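Local atomic coordinates of soluble lytic murein transglycosylase (PDB entry 5OHU), a protein that probably cleaves the glycan strands of bacterial peptidoglycan as a lytic transglycosylase, acting in the turnover of the cell wall. Residues Thr126-Leu137 with Gln159-Trp170; Tyr387-His395 with Gln465-Arg473. All blocks are in the same frame, centred on the assembly; numbering follows the deposited sequence.

Contact 1: residues Thr126-Leu137 with Gln159-Trp170. With PO4 (phosphate ion), chain B; PO4 (phosphate ion), chain F.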
loop_
_atom_site.group_PDB
_atom_site.type_symbol
_atom_site.label_atom_id
_atom_site.label_comp_id
_atom_site.label_asym_id
_atom_site.label_seq_id
_atom_site.Cartn_x
_atom_site.Cartn_y
_atom_site.Cartn_z
ATOM N N THR A 126 8.468 17.446 -6.881
ATOM C CA THR A 126 8.464 17.762 -8.304
ATOM C C THR A 126 8.891 19.203 -8.572
ATOM O O THR A 126 9.551 19.481 -9.578
ATOM C CB THR A 126 7.060 17.503 -8.873
ATOM O OG1 THR A 126 6.729 16.125 -8.701
ATOM C CG2 THR A 126 6.990 17.836 -10.355
ATOM N N GLU A 127 8.530 20.132 -7.683
ATOM C CA GLU A 127 8.894 21.528 -7.878
ATOM C C GLU A 127 10.408 21.711 -7.931
ATOM O O GLU A 127 10.923 22.468 -8.763
ATOM C CB GLU A 127 8.285 22.377 -6.763
ATOM C CG GLU A 127 8.575 23.866 -6.901
ATOM C CD GLU A 127 7.981 24.689 -5.758
ATOM O OE1 GLU A 127 8.081 25.929 -5.813
ATOM O OE2 GLU A 127 7.408 24.100 -4.809
ATOM N N LEU A 128 11.138 21.026 -7.056
ATOM C CA LEU A 128 12.592 21.139 -7.080
ATOM C C LEU A 128 13.178 20.474 -8.324
ATOM O O LEU A 128 14.112 21.003 -8.940
ATOM C CB LEU A 128 13.186 20.526 -5.806
ATOM C CG LEU A 128 12.763 21.092 -4.458
ATOM C CD1 LEU A 128 13.288 20.208 -3.346
ATOM C CD2 LEU A 128 13.261 22.530 -4.279
ATOM N N ASP A 129 12.648 19.313 -8.704
ATOM C CA ASP A 129 13.075 18.676 -9.946
ATOM C C ASP A 129 12.936 19.630 -11.124
ATOM O O ASP A 129 13.831 19.728 -11.971
ATOM C CB ASP A 129 12.267 17.394 -10.190
ATOM C CG ASP A 129 12.399 16.388 -9.056
ATOM O OD1 ASP A 129 13.281 16.563 -8.179
ATOM O OD2 ASP A 129 11.624 15.405 -9.048
ATOM N N CYS A 130 11.842 20.384 -11.172
ATOM C CA CYS A 130 11.665 21.319 -12.282
ATOM C C CYS A 130 12.641 22.479 -12.204
ATOM O O CYS A 130 13.229 22.862 -13.224
ATOM C CB CYS A 130 10.223 21.798 -12.316
ATOM S SG CYS A 130 9.225 20.444 -13.016
ATOM N N LEU A 131 12.853 23.031 -10.999
ATOM C CA LEU A 131 13.893 24.040 -10.831
ATOM C C LEU A 131 15.253 23.481 -11.228
ATOM O O LEU A 131 16.075 24.191 -11.813
ATOM C CB LEU A 131 13.902 24.532 -9.384
ATOM C CG LEU A 131 12.643 25.326 -9.012
ATOM C CD1 LEU A 131 12.582 25.596 -7.518
ATOM C CD2 LEU A 131 12.642 26.624 -9.786
ATOM N N TYR A 132 15.506 22.199 -10.937
ATOM C CA TYR A 132 16.793 21.617 -11.318
ATOM C C TYR A 132 16.924 21.510 -12.830
ATOM O O TYR A 132 17.997 21.780 -13.387
ATOM C CB TYR A 132 16.974 20.248 -10.666
ATOM C CG TYR A 132 18.322 19.628 -10.924
ATOM C CD1 TYR A 132 19.500 20.257 -10.498
ATOM C CD2 TYR A 132 18.420 18.405 -11.599
ATOM C CE1 TYR A 132 20.749 19.678 -10.735
ATOM C CE2 TYR A 132 19.654 17.806 -11.838
ATOM C CZ TYR A 132 20.811 18.440 -11.401
ATOM O OH TYR A 132 22.022 17.837 -11.649
ATOM N N GLY A 133 15.846 21.115 -13.513
ATOM C CA GLY A 133 15.860 21.155 -14.969
ATOM C C GLY A 133 16.171 22.539 -15.512
ATOM O O GLY A 133 16.944 22.684 -16.462
ATOM N N GLN A 134 15.580 23.575 -14.911
ATOM C CA GLN A 134 15.913 24.943 -15.303
ATOM C C GLN A 134 17.401 25.209 -15.123
ATOM O O GLN A 134 18.051 25.800 -15.997
ATOM C CB GLN A 134 15.095 25.956 -14.490
ATOM C CG GLN A 134 13.598 26.000 -14.819
ATOM C CD GLN A 134 12.811 26.975 -13.935
ATOM O OE1 GLN A 134 11.720 26.652 -13.459
ATOM N NE2 GLN A 134 13.370 28.162 -13.701
ATOM N N TYR A 135 17.963 24.775 -13.998
ATOM C CA TYR A 135 19.397 24.943 -13.800
ATOM C C TYR A 135 20.184 24.274 -14.926
ATOM O O TYR A 135 21.157 24.838 -15.442
ATOM C CB TYR A 135 19.822 24.366 -12.452
ATOM C CG TYR A 135 21.322 24.230 -12.330
ATOM C CD1 TYR A 135 22.094 25.296 -11.872
ATOM C CD2 TYR A 135 21.969 23.061 -12.697
ATOM C CE1 TYR A 135 23.456 25.192 -11.778
ATOM C CE2 TYR A 135 23.343 22.942 -12.598
ATOM C CZ TYR A 135 24.073 24.012 -12.147
ATOM O OH TYR A 135 25.435 23.927 -12.028
ATOM N N GLN A 136 19.808 23.044 -15.282
ATOM C CA GLN A 136 20.523 22.356 -16.349
ATOM C C GLN A 136 20.406 23.115 -17.666
ATOM O O GLN A 136 21.398 23.259 -18.385
ATOM C CB GLN A 136 20.019 20.920 -16.498
ATOM C CG GLN A 136 20.249 20.080 -15.262
ATOM C CD GLN A 136 19.596 18.721 -15.327
ATOM O OE1 GLN A 136 20.244 17.708 -15.067
ATOM N NE2 GLN A 136 18.306 18.683 -15.670
ATOM N N LEU A 137 19.214 23.635 -17.989
ATOM C CA LEU A 137 19.066 24.338 -19.262
ATOM C C LEU A 137 19.940 25.586 -19.307
ATOM O O LEU A 137 20.558 25.877 -20.335
ATOM C CB LEU A 137 17.603 24.699 -19.528
ATOM C CG LEU A 137 16.703 23.521 -19.880
ATOM C CD1 LEU A 137 15.370 24.020 -20.408
ATOM C CD2 LEU A 137 17.395 22.656 -20.890
ATOM N N GLN A 159 1.294 19.660 -13.247
ATOM C CA GLN A 159 2.559 19.834 -12.571
ATOM C C GLN A 159 2.647 21.229 -11.959
ATOM O O GLN A 159 1.910 22.141 -12.344
ATOM C CB GLN A 159 3.715 19.606 -13.555
ATOM C CG GLN A 159 3.904 18.162 -14.058
ATOM C CD GLN A 159 4.315 17.128 -12.964
ATOM O OE1 GLN A 159 3.784 17.107 -11.853
ATOM N NE2 GLN A 159 5.293 16.294 -13.293
ATOM N N PRO A 160 3.525 21.417 -10.978
ATOM C CA PRO A 160 3.662 22.729 -10.335
ATOM C C PRO A 160 4.149 23.801 -11.300
ATOM O O PRO A 160 4.655 23.543 -12.395
ATOM C CB PRO A 160 4.694 22.484 -9.236
ATOM C CG PRO A 160 4.641 21.012 -8.968
ATOM C CD PRO A 160 4.307 20.375 -10.292
ATOM N N ALA A 161 4.015 25.037 -10.820
ATOM C CA ALA A 161 4.340 26.229 -11.598
ATOM C C ALA A 161 5.762 26.216 -12.135
ATOM O O ALA A 161 5.997 26.614 -13.284
ATOM C CB ALA A 161 4.127 27.465 -10.729
ATOM N N ALA A 162 6.736 25.814 -11.318
ATOM C CA ALA A 162 8.109 25.813 -11.814
ATOM C C ALA A 162 8.254 24.893 -13.019
ATOM O O ALA A 162 9.103 25.132 -13.889
ATOM C CB ALA A 162 9.089 25.402 -10.709
ATOM N N CYS A 163 7.440 23.835 -13.088
ATOM C CA CYS A 163 7.480 22.956 -14.253
ATOM C C CYS A 163 6.930 23.657 -15.482
ATOM O O CYS A 163 7.457 23.491 -16.589
ATOM C CB CYS A 163 6.726 21.668 -13.963
ATOM S SG CYS A 163 7.362 20.853 -12.484
ATOM N N ASP A 164 5.894 24.469 -15.301
ATOM C CA ASP A 164 5.416 25.297 -16.404
ATOM C C ASP A 164 6.533 26.173 -16.963
ATOM O O ASP A 164 6.670 26.326 -18.183
ATOM C CB ASP A 164 4.243 26.157 -15.939
ATOM C CG ASP A 164 3.237 26.385 -17.027
ATOM O OD1 ASP A 164 2.438 25.461 -17.285
ATOM O OD2 ASP A 164 3.259 27.475 -17.638
ATOM N N THR A 165 7.367 26.726 -16.084
ATOM C CA THR A 165 8.509 27.513 -16.541
ATOM C C THR A 165 9.500 26.646 -17.315
ATOM O O THR A 165 9.987 27.030 -18.386
ATOM C CB THR A 165 9.184 28.159 -15.338
ATOM O OG1 THR A 165 8.329 29.181 -14.824
ATOM C CG2 THR A 165 10.534 28.756 -15.732
ATOM N N LEU A 166 9.810 25.466 -16.781
ATOM C CA LEU A 166 10.708 24.540 -17.465
ATOM C C LEU A 166 10.149 24.149 -18.824
ATOM O O LEU A 166 10.856 24.209 -19.839
ATOM C CB LEU A 166 10.915 23.296 -16.601
ATOM C CG LEU A 166 11.811 22.201 -17.183
ATOM C CD1 LEU A 166 13.249 22.699 -17.320
ATOM C CD2 LEU A 166 11.758 20.969 -16.305
ATOM N N PHE A 167 8.877 23.737 -18.855
ATOM C CA PHE A 167 8.245 23.357 -20.112
ATOM C C PHE A 167 8.294 24.512 -21.099
ATOM O O PHE A 167 8.566 24.306 -22.284
ATOM C CB PHE A 167 6.790 22.927 -19.880
ATOM C CG PHE A 167 6.632 21.744 -18.947
ATOM C CD1 PHE A 167 7.683 20.846 -18.737
ATOM C CD2 PHE A 167 5.419 21.544 -18.273
ATOM C CE1 PHE A 167 7.536 19.768 -17.875
ATOM C CE2 PHE A 167 5.250 20.476 -17.428
ATOM C CZ PHE A 167 6.316 19.568 -17.220
ATOM N N GLY A 168 8.024 25.735 -20.616
ATOM C CA GLY A 168 8.187 26.921 -21.448
ATOM C C GLY A 168 9.577 27.046 -22.045
ATOM O O GLY A 168 9.732 27.339 -23.234
ATOM N N LEU A 169 10.615 26.860 -21.226
ATOM C CA LEU A 169 11.969 26.921 -21.770
ATOM C C LEU A 169 12.189 25.809 -22.778
ATOM O O LEU A 169 12.789 26.017 -23.840
ATOM C CB LEU A 169 13.000 26.820 -20.655
ATOM C CG LEU A 169 12.996 27.985 -19.684
ATOM C CD1 LEU A 169 13.888 27.629 -18.500
ATOM C CD2 LEU A 169 13.480 29.247 -20.390
ATOM N N TRP A 170 11.695 24.619 -22.448
ATOM C CA TRP A 170 11.847 23.445 -23.295
ATOM C C TRP A 170 11.107 23.626 -24.617
ATOM O O TRP A 170 11.648 23.350 -25.692
ATOM C CB TRP A 170 11.319 22.259 -22.496
ATOM C CG TRP A 170 11.452 20.913 -23.038
ATOM C CD1 TRP A 170 12.595 20.287 -23.445
ATOM C CD2 TRP A 170 10.403 19.950 -23.132
ATOM N NE1 TRP A 170 12.307 18.995 -23.820
ATOM C CE2 TRP A 170 10.966 18.769 -23.643
ATOM C CE3 TRP A 170 9.029 19.985 -22.858
ATOM C CZ2 TRP A 170 10.206 17.626 -23.886
ATOM C CZ3 TRP A 170 8.278 18.850 -23.094
ATOM C CH2 TRP A 170 8.870 17.683 -23.599
HETATM P P PO4 B . 1.277 21.870 -16.489
HETATM O O1 PO4 B . 0.043 22.722 -16.357
HETATM O O2 PO4 B . 1.072 20.572 -15.755
HETATM O O3 PO4 B . 1.547 21.630 -17.956
HETATM O O4 PO4 B . 2.461 22.587 -15.888
HETATM P P PO4 F . 25.783 19.398 -11.414
HETATM O O1 PO4 F . 24.313 19.389 -11.761
HETATM O O2 PO4 F . 26.283 20.820 -11.297
HETATM O O3 PO4 F . 26.573 18.685 -12.490
HETATM O O4 PO4 F . 25.960 18.679 -10.098
#
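Helices 126-137 and 161-170 run side by side in nearly the same direction, their axes inclined by 27° and 8.0 Å apart at closest approach, and the register is set where Cys-130 faces Cys-163. These two cysteines are joined through SG-SG in a disulfide whose dihedral is 97°, close to the relaxed value near 90°, so the covalent link fits the spacing with little torsional strain. Beside it, the methyl of Ala-162 enters a hole formed by Glu-127, Cys-130, Leu-131 and Gln-134, with Leu-131 CD2 3.9 Å from Ala-162 CB. One turn on along the same helix, Leu-166 is a second knob: CG stands anti to its backbone N (chi1 179°), which sends the fork of the side chain across to helix 126-137. There CD1 of Leu-166 lies 3.4 Å from the carbonyl carbon of Gly-133, against bare backbone, while its CD2 branch stays near the disulfide. In return, the side chain of Gln-134 is a knob among Ala-162, Thr-165, Leu-166 and Leu-169, its CG meeting the two leucines. This reciprocal fit is knobs-into-holes packing between parallel helices of an alpha-helical superhelix. Farther along, Leu-137 and Leu-169 lie alongside each other, pointing opposite ways, Leu-137 CD1 reaching Leu-169 CB at 3.7 Å. At the N-terminal end, the CG2 methyl of Thr-126 meets Pro-160 CD at 3.7 Å, with Pro-160 in the N-cap position of its helix. Helix 142-153, which connects the pair, covers the disulfide with Leu-152, and Glu-127 directs its carboxylate to a salt bridge with Arg-104. Since the interface is mainly apolar and has no clear hydrogen bond across it, the disulfide is the one covalent tie between the two segments, and would hold the helices in register under oxidising conditions.

Contact 2: residues Tyr387-His395 with Gln465-Arg473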
loop_
_atom_site.group_PDB
_atom_site.type_symbol
_atom_site.label_atom_id
_atom_site.label_comp_id
_atom_site.label_asym_id
_atom_site.label_seq_id
_atom_site.Cartn_x
_atom_site.Cartn_y
_atom_site.Cartn_z
ATOM N N TYR A 387 1.818 -27.310 13.811
ATOM C CA TYR A 387 2.326 -26.036 13.309
ATOM C C TYR A 387 3.625 -25.639 14.011
ATOM O O TYR A 387 3.900 -26.043 15.141
ATOM C CB TYR A 387 1.303 -24.923 13.515
ATOM C CG TYR A 387 -0.026 -25.151 12.837
ATOM C CD1 TYR A 387 -0.099 -25.750 11.580
ATOM C CD2 TYR A 387 -1.211 -24.748 13.444
ATOM C CE1 TYR A 387 -1.319 -25.955 10.956
ATOM C CE2 TYR A 387 -2.431 -24.938 12.824
ATOM C CZ TYR A 387 -2.480 -25.539 11.579
ATOM O OH TYR A 387 -3.694 -25.734 10.967
ATOM N N LYS A 388 4.417 -24.809 13.332
ATOM C CA LYS A 388 5.621 -24.209 13.912
ATOM C C LYS A 388 5.222 -22.925 14.642
ATOM O O LYS A 388 4.862 -21.933 14.001
ATOM C CB LYS A 388 6.645 -23.926 12.814
ATOM C CG LYS A 388 8.071 -23.638 13.281
ATOM C CD LYS A 388 8.905 -23.050 12.137
ATOM C CE LYS A 388 10.406 -23.089 12.424
ATOM N NZ LYS A 388 10.799 -22.256 13.600
ATOM N N LEU A 389 5.285 -22.933 15.979
ATOM C CA LEU A 389 4.787 -21.818 16.791
ATOM C C LEU A 389 5.805 -21.349 17.828
ATOM O O LEU A 389 5.447 -21.053 18.971
ATOM C CB LEU A 389 3.489 -22.195 17.493
ATOM C CG LEU A 389 2.399 -22.722 16.573
ATOM C CD1 LEU A 389 1.164 -23.131 17.363
ATOM C CD2 LEU A 389 2.080 -21.668 15.552
ATOM N N GLY A 390 7.080 -21.243 17.455
ATOM C CA GLY A 390 8.092 -20.792 18.399
ATOM C C GLY A 390 8.104 -19.297 18.676
ATOM O O GLY A 390 8.258 -18.495 17.751
ATOM N N ASN A 391 7.963 -18.914 19.950
ATOM C CA ASN A 391 7.917 -17.511 20.380
ATOM C C ASN A 391 9.280 -17.142 20.962
ATOM O O ASN A 391 9.540 -17.353 22.150
ATOM C CB ASN A 391 6.792 -17.308 21.391
ATOM C CG ASN A 391 6.683 -15.875 21.893
ATOM O OD1 ASN A 391 7.336 -14.960 21.383
ATOM N ND2 ASN A 391 5.839 -15.677 22.898
ATOM N N ARG A 392 10.139 -16.562 20.124
ATOM C CA ARG A 392 11.555 -16.359 20.436
ATOM C C ARG A 392 11.921 -14.878 20.370
ATOM O O ARG A 392 12.156 -14.342 19.273
ATOM C CB ARG A 392 12.409 -17.183 19.466
ATOM C CG ARG A 392 13.878 -16.789 19.292
ATOM C CD ARG A 392 14.698 -16.881 20.571
ATOM N NE ARG A 392 16.107 -16.589 20.307
ATOM C CZ ARG A 392 17.014 -16.313 21.243
ATOM N NH1 ARG A 392 18.271 -16.058 20.898
ATOM N NH2 ARG A 392 16.667 -16.285 22.525
ATOM N N PRO A 393 11.955 -14.171 21.501
ATOM C CA PRO A 393 12.469 -12.795 21.492
ATOM C C PRO A 393 13.905 -12.742 20.992
ATOM O O PRO A 393 14.754 -13.542 21.388
ATOM C CB PRO A 393 12.376 -12.367 22.960
ATOM C CG PRO A 393 11.336 -13.256 23.549
ATOM C CD PRO A 393 11.460 -14.567 22.827
ATOM N N ALA A 394 14.168 -11.789 20.106
ATOM C CA ALA A 394 15.515 -11.615 19.583
ATOM C C ALA A 394 16.470 -11.221 20.704
ATOM O O ALA A 394 16.112 -10.456 21.603
ATOM C CB ALA A 394 15.530 -10.557 18.476
ATOM N N HIS A 395 17.685 -11.770 20.671
ATOM C CA HIS A 395 18.686 -11.323 21.625
ATOM C C HIS A 395 19.387 -10.098 21.063
ATOM O O HIS A 395 19.896 -10.114 19.937
ATOM C CB HIS A 395 19.730 -12.381 21.955
ATOM C CG HIS A 395 21.023 -11.789 22.418
ATOM N ND1 HIS A 395 22.115 -11.622 21.594
ATOM C CD2 HIS A 395 21.365 -11.233 23.605
ATOM C CE1 HIS A 395 23.098 -11.052 22.272
ATOM N NE2 HIS A 395 22.666 -10.802 23.495
ATOM N N GLN A 465 12.034 -7.975 9.553
ATOM C CA GLN A 465 11.755 -9.335 9.097
ATOM C C GLN A 465 12.148 -10.364 10.152
ATOM O O GLN A 465 12.647 -11.446 9.841
ATOM C CB GLN A 465 12.445 -9.623 7.762
ATOM C CG GLN A 465 11.979 -8.715 6.631
ATOM C CD GLN A 465 12.053 -9.379 5.277
ATOM O OE1 GLN A 465 11.421 -10.409 5.042
ATOM N NE2 GLN A 465 12.822 -8.789 4.373
ATOM N N TYR A 466 11.927 -10.017 11.414
ATOM C CA TYR A 466 12.164 -10.927 12.528
ATOM C C TYR A 466 10.810 -11.425 13.023
ATOM O O TYR A 466 10.151 -10.786 13.842
ATOM C CB TYR A 466 12.942 -10.249 13.640
ATOM C CG TYR A 466 13.264 -11.221 14.727
ATOM C CD1 TYR A 466 14.289 -12.143 14.567
ATOM C CD2 TYR A 466 12.524 -11.255 15.900
ATOM C CE1 TYR A 466 14.586 -13.057 15.554
ATOM C CE2 TYR A 466 12.811 -12.163 16.891
ATOM C CZ TYR A 466 13.844 -13.064 16.712
ATOM O OH TYR A 466 14.137 -13.977 17.695
ATOM N N TRP A 467 10.418 -12.599 12.556
ATOM C CA TRP A 467 9.069 -13.090 12.773
ATOM C C TRP A 467 8.899 -13.920 14.045
ATOM O O TRP A 467 7.755 -14.170 14.445
ATOM C CB TRP A 467 8.640 -13.913 11.563
ATOM C CG TRP A 467 8.838 -13.195 10.269
ATOM C CD1 TRP A 467 9.662 -13.560 9.251
ATOM C CD2 TRP A 467 8.190 -11.983 9.847
ATOM N NE1 TRP A 467 9.566 -12.660 8.216
ATOM C CE2 TRP A 467 8.668 -11.683 8.556
ATOM C CE3 TRP A 467 7.251 -11.126 10.434
ATOM C CZ2 TRP A 467 8.244 -10.558 7.842
ATOM C CZ3 TRP A 467 6.819 -10.010 9.716
ATOM C CH2 TRP A 467 7.322 -9.737 8.439
ATOM N N ASP A 468 9.985 -14.331 14.699
ATOM C CA ASP A 468 9.882 -15.280 15.802
ATOM C C ASP A 468 9.468 -14.645 17.123
ATOM O O ASP A 468 9.252 -15.376 18.097
ATOM C CB ASP A 468 11.209 -16.017 15.985
ATOM C CG ASP A 468 11.705 -16.640 14.702
ATOM O OD1 ASP A 468 10.977 -16.573 13.689
ATOM O OD2 ASP A 468 12.821 -17.198 14.706
ATOM N N ASP A 469 9.343 -13.324 17.201
ATOM C CA ASP A 469 8.926 -12.683 18.447
ATOM C C ASP A 469 7.416 -12.505 18.392
ATOM O O ASP A 469 6.908 -11.530 17.832
ATOM C CB ASP A 469 9.640 -11.355 18.668
ATOM C CG ASP A 469 9.445 -10.816 20.079
ATOM O OD1 ASP A 469 8.351 -11.013 20.652
ATOM O OD2 ASP A 469 10.387 -10.191 20.617
ATOM N N LEU A 470 6.700 -13.444 19.000
ATOM C CA LEU A 470 5.249 -13.452 18.966
ATOM C C LEU A 470 4.625 -12.623 20.078
ATOM O O LEU A 470 3.419 -12.364 20.037
ATOM C CB LEU A 470 4.753 -14.894 19.022
ATOM C CG LEU A 470 5.248 -15.768 17.860
ATOM C CD1 LEU A 470 4.544 -17.131 17.888
ATOM C CD2 LEU A 470 4.973 -15.089 16.514
ATOM N N ASP A 471 5.412 -12.204 21.069
ATOM C CA ASP A 471 4.910 -11.236 22.034
ATOM C C ASP A 471 4.741 -9.870 21.378
ATOM O O ASP A 471 3.692 -9.228 21.512
ATOM C CB ASP A 471 5.846 -11.162 23.241
ATOM C CG ASP A 471 5.687 -12.360 24.180
ATOM O OD1 ASP A 471 5.121 -13.392 23.748
ATOM O OD2 ASP A 471 6.132 -12.274 25.346
ATOM N N ILE A 472 5.752 -9.424 20.633
ATOM C CA ILE A 472 5.645 -8.124 19.984
ATOM C C ILE A 472 4.667 -8.189 18.824
ATOM O O ILE A 472 3.832 -7.298 18.656
ATOM C CB ILE A 472 7.027 -7.624 19.528
ATOM C CG1 ILE A 472 7.918 -7.328 20.737
ATOM C CG2 ILE A 472 6.873 -6.370 18.670
ATOM C CD1 ILE A 472 9.159 -6.549 20.381
ATOM N N ARG A 473 4.733 -9.249 18.016
ATOM C CA ARG A 473 3.892 -9.300 16.829
ATOM C C ARG A 473 2.420 -9.507 17.161
ATOM O O ARG A 473 1.566 -9.212 16.318
ATOM C CB ARG A 473 4.373 -10.401 15.877
ATOM C CG ARG A 473 5.672 -10.067 15.120
ATOM C CD ARG A 473 6.031 -11.159 14.105
ATOM N NE ARG A 473 5.015 -11.279 13.057
ATOM C CZ ARG A 473 4.630 -12.428 12.515
ATOM N NH1 ARG A 473 5.170 -13.564 12.931
ATOM N NH2 ARG A 473 3.690 -12.441 11.568
HETATM O O HOH W 1 12.719 -9.146 19.919
#
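Leu-389 and Gly-390 touch Leu-470 through their backbone carbonyls, Gly-390 O lying 4.0 Å from Leu-470 CD1; the same oxygen accepts a hydrogen bond from Arg-372. Asn-391 then carries the main polar link. A chi1 of 180° turns its side chain directly away from its own N, and the amide reaches the start of the short, weakly bonded helix 470-473. Its OD1 accepts from Leu-470 N at 2.9 Å, the donor standing above the carbonyl plane, and more weakly from Asp-471 N. On the other branch, ND2 gives a nearly straight bond to Asp-471 OD1, almost in the plane of the amide but above that of the carboxylate; at 2.5 Å it is unusually short, and its exact length is doubtful. Bonds at both ends of the amide would hold its rotation, and Asp-471 OD1 also takes a salt bridge from Lys-624 of helix 605-624. The helix has its own N-cap in Asp-469, whose OD1 accepts from Ile-472 N, so Asn-391 adds a second acceptor at the same helix start from a remote loop. Through this joint the loop between helices 374-383 and 398-406 is fastened to the segment that follows helix 454-463, in the L-domain region. The backbone of Arg-392 both donates and accepts: its N donates to Asp-468 O, and its O receives the hydroxyl of Tyr-466 at 2.6 Å. Its CG also packs on that hydroxyl, while the rest of the side chain turns from the contact. Pro-393 sets its CA 3.4 Å from Asp-469 OD2. Ala-394 lays its methyl over one face of the Tyr-466 ring, a CH-pi contact with CB 3.7 Å from the centroid; Ile-442 of helix 438-450 touches both residues. A water accepts from Ala-394 N and donates to Asp-469 OD2.

Overall arrangement
Read from the N terminus, the chain first closes contact 1, where segment 159-170 returns alongside segment 126-137 after a connection of 21 residues containing helix 142-153. More than two hundred residues later comes contact 2, whose 69 intervening residues are mostly helix and bring the segment after helix 454-463 back to the loop after helix 374-383. The two closures therefore stand in series, neither nested nor crossed. The centres of contact 1 and contact 2 are about 50 Å apart, on opposite sides of the chain's centre. Contact 1 joins neighbouring helices early in the chain, whereas contact 2 ties a loop to the short helix 470-473 and the turn before it, beside helix 605-624 near the C-terminal end.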